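Local atomic coordinates of designed helical repeat protein (Synthetic construct, PDB entry 5CWF), a protein that has no known biological function, being a computationally designed helical repeat protein built to explore folds made of stacked helices, with calcium ions bound in the crystal. Residues R29-A34 with E75-A80; K36-A41 with E82-L87. One frame throughout, in Å; residues are numbered along the deposited sequence. Where two conformers were deposited one is given.

From the N terminus the chain runs through helix 3-21 into helix 25-44, which supplies the first half of both contacts, R29-A34 and then K36-A41. It turns back through helix 48-67 and returns as helix 70-89, where E75-A80 closes contact 1 and E82-L87 closes contact 2. Each closure spans 40 residues, most of them helical. The two loops cross, since contact 2 starts before contact 1 is complete. Together they bind the same two nearly parallel helices at successive levels, while helix 48-67 packs against both. R33 joins the levels directly, its NH2 lying 2.9 Å from E82 OE2 in a salt bridge.

Contact 1 of 2, residues R29-A34 with E75-A80; sequences REIERA and EIARAA
The methyl of A77 sits against the bend of E30, CB to CG at 3.6 Å, and this is where helices 25-44 and 70-89 come close. Their short segments run nearly parallel, 23° apart, with axes 8.4 Å from each other. Small residues permit that spacing: A34 CB rests on A77 O at 3.7 Å, and I31 and A77 are the nearest pair of the backbones. The I31 side chain leaves the backbone away from 75-80 and packs on helices 3-21 and 48-67.

On the other flank the packing gives way to long polar side chains and water. With CG opposite the backbone N and a turn at chi2 (69°), E30 lays its carboxylate over the start of R78, OE1 coming 3.6 Å from R78 CB. R33 grips that same oxygen side-on, NH2 at 3.0 Å and NE at 3.1 Å from E30 OE1, which lies close to the guanidinium plane; NH2 meets it nearly along its C-O bond, NE from above the carboxylate plane. A water also donates to E30 OE1 and accepts from R78 NH1, meeting the R78 guanidinium at its edge. R33 NH2 and R78 NH1 stand 3.7 Å apart. R33 also pairs with E82 and E85, R78 only weakly with E82; gathering round these carboxylates probably accounts for the arginines' closeness, beside a tight alanine-lined interface.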
loop_
_atom_site.group_PDB
_atom_site.type_symbol
_atom_site.label_atom_id
_atom_site.label_comp_id
_atom_site.label_asym_id
_atom_site.label_seq_id
_atom_site.Cartn_x
_atom_site.Cartn_y
_atom_site.Cartn_z
ATOM N N ARG A 29 -0.873 10.912 -11.980
ATOM C CA ARG A 29 -1.992 11.304 -11.132
ATOM C C ARG A 29 -2.069 10.434 -9.892
ATOM O O ARG A 29 -2.246 10.927 -8.775
ATOM C CB ARG A 29 -3.310 11.191 -11.902
ATOM C CG ARG A 29 -4.572 11.439 -11.069
ATOM C CD ARG A 29 -5.826 11.254 -11.926
ATOM N NE ARG A 29 -6.085 9.844 -12.229
ATOM C CZ ARG A 29 -6.603 9.393 -13.371
ATOM N NH1 ARG A 29 -6.925 10.227 -14.351
ATOM N NH2 ARG A 29 -6.803 8.095 -13.530
ATOM N N GLU A 30 -1.900 9.136 -10.086
ATOM C CA GLU A 30 -2.049 8.211 -8.972
ATOM C C GLU A 30 -0.877 8.312 -7.996
ATOM O O GLU A 30 -1.062 8.186 -6.781
ATOM C CB GLU A 30 -2.184 6.780 -9.481
ATOM C CG GLU A 30 -2.865 5.856 -8.496
ATOM C CD GLU A 30 -4.349 6.188 -8.326
ATOM O OE1 GLU A 30 -4.899 5.978 -7.223
ATOM O OE2 GLU A 30 -4.970 6.639 -9.312
ATOM N N ILE A 31 0.331 8.524 -8.508
ATOM C CA ILE A 31 1.461 8.745 -7.607
ATOM C C ILE A 31 1.214 10.016 -6.798
ATOM O O ILE A 31 1.392 10.047 -5.571
ATOM C CB ILE A 31 2.789 8.866 -8.382
ATOM C CG1 ILE A 31 3.099 7.557 -9.087
ATOM C CG2 ILE A 31 3.917 9.322 -7.446
ATOM C CD1 ILE A 31 4.323 7.630 -9.996
ATOM N N GLU A 32 0.755 11.068 -7.472
ATOM C CA GLU A 32 0.482 12.309 -6.784
ATOM C C GLU A 32 -0.628 12.147 -5.742
ATOM O O GLU A 32 -0.500 12.664 -4.634
ATOM C CB GLU A 32 0.137 13.423 -7.795
ATOM C CG GLU A 32 0.209 14.790 -7.171
ATOM C CD GLU A 32 0.061 15.935 -8.173
ATOM O OE1 GLU A 32 0.427 15.762 -9.363
ATOM O OE2 GLU A 32 -0.418 17.013 -7.759
ATOM N N ARG A 33 -1.690 11.406 -6.068
ATOM C CA ARG A 33 -2.752 11.148 -5.089
ATOM C C ARG A 33 -2.225 10.438 -3.843
ATOM O O ARG A 33 -2.610 10.785 -2.735
ATOM C CB ARG A 33 -3.888 10.322 -5.696
ATOM C CG ARG A 33 -5.101 10.236 -4.770
ATOM C CD ARG A 33 -6.326 9.691 -5.502
ATOM N NE ARG A 33 -6.334 8.236 -5.605
ATOM C CZ ARG A 33 -6.810 7.420 -4.664
ATOM N NH1 ARG A 33 -7.296 7.917 -3.530
ATOM N NH2 ARG A 33 -6.796 6.107 -4.855
ATOM N N ALA A 34 -1.395 9.416 -4.019
ATOM C CA ALA A 34 -0.836 8.699 -2.892
ATOM C C ALA A 34 0.062 9.601 -2.050
ATOM O O ALA A 34 -0.037 9.617 -0.827
ATOM C CB ALA A 34 -0.055 7.452 -3.383
ATOM N N GLU A 75 -1.377 0.352 -9.883
ATOM C CA GLU A 75 -2.025 -0.462 -8.850
ATOM C C GLU A 75 -1.345 -0.341 -7.503
ATOM O O GLU A 75 -2.018 -0.317 -6.485
ATOM C CB GLU A 75 -2.115 -1.923 -9.275
ATOM C CG GLU A 75 -2.877 -2.077 -10.595
ATOM C CD GLU A 75 -3.690 -3.342 -10.682
ATOM O OE1 GLU A 75 -4.428 -3.650 -9.725
ATOM O OE2 GLU A 75 -3.587 -4.031 -11.715
ATOM N N ILE A 76 -0.016 -0.282 -7.488
ATOM C CA ILE A 76 0.702 -0.102 -6.238
ATOM C C ILE A 76 0.399 1.288 -5.681
ATOM O O ILE A 76 0.149 1.432 -4.484
ATOM C CB ILE A 76 2.220 -0.329 -6.414
ATOM C CG1 ILE A 76 2.487 -1.825 -6.579
ATOM C CG2 ILE A 76 2.996 0.154 -5.201
ATOM C CD1 ILE A 76 3.880 -2.159 -7.128
ATOM N N ALA A 77 0.410 2.311 -6.536
ATOM C CA ALA A 77 0.095 3.661 -6.074
ATOM C C ALA A 77 -1.337 3.713 -5.523
ATOM O O ALA A 77 -1.603 4.319 -4.467
ATOM C CB ALA A 77 0.271 4.670 -7.205
ATOM N N ARG A 78 -2.270 3.054 -6.204
ATOM C CA ARG A 78 -3.642 3.043 -5.696
ATOM C C ARG A 78 -3.729 2.330 -4.356
ATOM O O ARG A 78 -4.431 2.797 -3.439
ATOM C CB ARG A 78 -4.615 2.388 -6.675
ATOM C CG ARG A 78 -6.025 2.286 -6.057
ATOM C CD ARG A 78 -7.098 1.704 -6.962
ATOM N NE ARG A 78 -8.283 1.419 -6.155
ATOM C CZ ARG A 78 -9.195 2.308 -5.774
ATOM N NH1 ARG A 78 -9.126 3.580 -6.162
ATOM N NH2 ARG A 78 -10.203 1.905 -5.009
ATOM N N ALA A 79 -3.054 1.190 -4.240
ATOM C CA ALA A 79 -3.078 0.428 -2.992
ATOM C C ALA A 79 -2.537 1.280 -1.874
ATOM O O ALA A 79 -3.101 1.295 -0.776
ATOM C CB ALA A 79 -2.296 -0.831 -3.104
ATOM N N ALA A 80 -1.445 1.995 -2.148
ATOM C CA ALA A 80 -0.850 2.858 -1.138
ATOM C C ALA A 80 -1.830 3.939 -0.687
ATOM O O ALA A 80 -2.029 4.138 0.512
ATOM C CB ALA A 80 0.425 3.493 -1.661
HETATM O O HOH W 1 -7.591 5.368 -8.118
#

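Contact 2 of 2, residues K36-A41 with E82-L87; sequences KEIVEA and EIVEAL
This is a buried helix-helix packing contact between helices 25-44 and 70-89, which run side by side in the helical array, with acidic side chains along one margin. The segments lie 25° from parallel, their axes 9.2 Å apart, and V84 makes most of the apolar contact. Its two methyls divide the work. CG1, placed opposite the backbone N (chi1 -176°), meets A41 CB at 3.6 Å, while CG2 meets I38 CG1 at 3.8 Å, the isoleucine crossing the valine at about a right angle. L57 of helix 48-67 also touches V84.

E37 was modelled in two conformers, and its contacts here are those of one. In that copy E37 and V84 run alongside each other, pointing oppositely, with E37 CG 3.4 Å from V84 CG1. A bend at chi2 (68°) carries the carboxylate over the aliphatic part of E85, OE1 lying 3.4 Å from E85 CG. The two glutamate chains cross almost perpendicularly, and a water lies 3.0 Å from E37 OE2 and 2.7 Å from E85 OE2. Both acids have basic partners: R88 pairs with E37, and R133 and R33 with E85. E82 and E85 also belong to a calcium site seen in the crystal. The arginines probably make the close approach of the two carboxylates tolerable beside an apolar interface.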
loop_
_atom_site.group_PDB
_atom_site.type_symbol
_atom_site.label_atom_id
_atom_site.label_comp_id
_atom_site.label_asym_id
_atom_site.label_seq_id
_atom_site.Cartn_x
_atom_site.Cartn_y
_atom_site.Cartn_z
ATOM N N LYS A 36 -0.066 12.806 -1.814
ATOM C CA LYS A 36 -0.855 13.833 -1.138
ATOM C C LYS A 36 -1.566 13.265 0.094
ATOM O O LYS A 36 -1.650 13.929 1.142
ATOM C CB LYS A 36 -1.889 14.452 -2.088
ATOM C CG LYS A 36 -2.842 15.438 -1.396
ATOM C CD LYS A 36 -3.692 16.234 -2.387
ATOM C CE LYS A 36 -2.881 17.348 -3.043
ATOM N NZ LYS A 36 -2.781 18.575 -2.194
ATOM N N GLU A 37 -2.072 12.049 -0.032
ATOM C CA GLU A 37 -2.702 11.369 1.093
ATOM C C GLU A 37 -1.723 11.174 2.263
ATOM O O GLU A 37 -2.073 11.392 3.430
ATOM C CB GLU A 37 -3.263 10.028 0.626
ATOM C CG GLU A 37 -4.316 9.455 1.535
ATOM C CD GLU A 37 -5.603 10.260 1.550
ATOM O OE1 GLU A 37 -6.345 10.168 2.550
ATOM O OE2 GLU A 37 -5.882 10.975 0.562
ATOM N N ILE A 38 -0.505 10.753 1.945
ATOM C CA ILE A 38 0.541 10.550 2.937
ATOM C C ILE A 38 0.843 11.859 3.667
ATOM O O ILE A 38 0.948 11.887 4.893
ATOM C CB ILE A 38 1.827 9.996 2.282
ATOM C CG1 ILE A 38 1.612 8.539 1.882
ATOM C CG2 ILE A 38 3.029 10.092 3.232
ATOM C CD1 ILE A 38 2.669 7.991 0.906
ATOM N N VAL A 39 0.991 12.945 2.918
ATOM C CA VAL A 39 1.301 14.230 3.533
ATOM C C VAL A 39 0.198 14.667 4.502
ATOM O O VAL A 39 0.497 15.130 5.597
ATOM C CB VAL A 39 1.553 15.312 2.447
ATOM C CG1 VAL A 39 1.472 16.724 3.013
ATOM C CG2 VAL A 39 2.911 15.062 1.798
ATOM N N GLU A 40 -1.066 14.518 4.114
ATOM C CA GLU A 40 -2.160 14.910 5.006
ATOM C C GLU A 40 -2.229 13.995 6.236
ATOM O O GLU A 40 -2.506 14.466 7.335
ATOM C CB GLU A 40 -3.505 14.922 4.273
ATOM C CG GLU A 40 -4.086 16.324 4.041
ATOM C CD GLU A 40 -3.430 17.078 2.900
ATOM O OE1 GLU A 40 -2.732 18.079 3.175
ATOM O OE2 GLU A 40 -3.629 16.685 1.730
ATOM N N ALA A 41 -1.973 12.701 6.058
ATOM C CA ALA A 41 -1.942 11.775 7.192
ATOM C C ALA A 41 -0.877 12.195 8.214
ATOM O O ALA A 41 -1.092 12.095 9.418
ATOM C CB ALA A 41 -1.689 10.338 6.716
ATOM N N GLU A 82 -5.074 3.979 -0.869
ATOM C CA GLU A 82 -6.234 3.434 -0.160
ATOM C C GLU A 82 -5.842 2.966 1.253
ATOM O O GLU A 82 -6.653 3.056 2.181
ATOM C CB GLU A 82 -6.852 2.298 -0.965
ATOM C CG GLU A 82 -7.478 2.765 -2.301
ATOM C CD GLU A 82 -8.587 3.811 -2.153
ATOM O OE1 GLU A 82 -9.548 3.580 -1.386
ATOM O OE2 GLU A 82 -8.482 4.894 -2.787
ATOM N N ILE A 83 -4.615 2.466 1.414
ATOM C CA ILE A 83 -4.096 2.106 2.738
ATOM C C ILE A 83 -4.067 3.341 3.631
ATOM O O ILE A 83 -4.470 3.294 4.804
ATOM C CB ILE A 83 -2.678 1.491 2.632
ATOM C CG1 ILE A 83 -2.740 0.076 2.078
ATOM C CG2 ILE A 83 -1.990 1.444 3.975
ATOM C CD1 ILE A 83 -1.378 -0.491 1.667
ATOM N N VAL A 84 -3.588 4.457 3.082
ATOM C CA VAL A 84 -3.535 5.688 3.867
ATOM C C VAL A 84 -4.943 6.163 4.193
ATOM O O VAL A 84 -5.186 6.585 5.323
ATOM C CB VAL A 84 -2.741 6.815 3.162
ATOM C CG1 VAL A 84 -2.642 8.049 4.080
ATOM C CG2 VAL A 84 -1.334 6.346 2.844
ATOM N N GLU A 85 -5.865 6.117 3.225
ATOM C CA GLU A 85 -7.254 6.512 3.499
ATOM C C GLU A 85 -7.867 5.699 4.652
ATOM O O GLU A 85 -8.583 6.246 5.505
ATOM C CB GLU A 85 -8.113 6.369 2.239
ATOM C CG GLU A 85 -7.876 7.478 1.217
ATOM C CD GLU A 85 -8.775 7.371 -0.011
ATOM O OE1 GLU A 85 -9.660 6.486 -0.053
ATOM O OE2 GLU A 85 -8.622 8.213 -0.926
ATOM N N ALA A 86 -7.598 4.398 4.674
ATOM C CA ALA A 86 -8.113 3.509 5.712
ATOM C C ALA A 86 -7.531 3.852 7.078
ATOM O O ALA A 86 -8.235 3.840 8.104
ATOM C CB ALA A 86 -7.796 2.065 5.362
ATOM N N LEU A 87 -6.244 4.168 7.094
ATOM C CA LEU A 87 -5.599 4.533 8.343
ATOM C C LEU A 87 -6.075 5.872 8.861
ATOM O O LEU A 87 -6.142 6.094 10.074
ATOM C CB LEU A 87 -4.082 4.578 8.182
ATOM C CG LEU A 87 -3.273 3.373 8.595
ATOM C CD1 LEU A 87 -1.802 3.701 8.430
ATOM C CD2 LEU A 87 -3.544 2.922 10.042
HETATM O O HOH W 2 -7.202 10.256 -2.078
#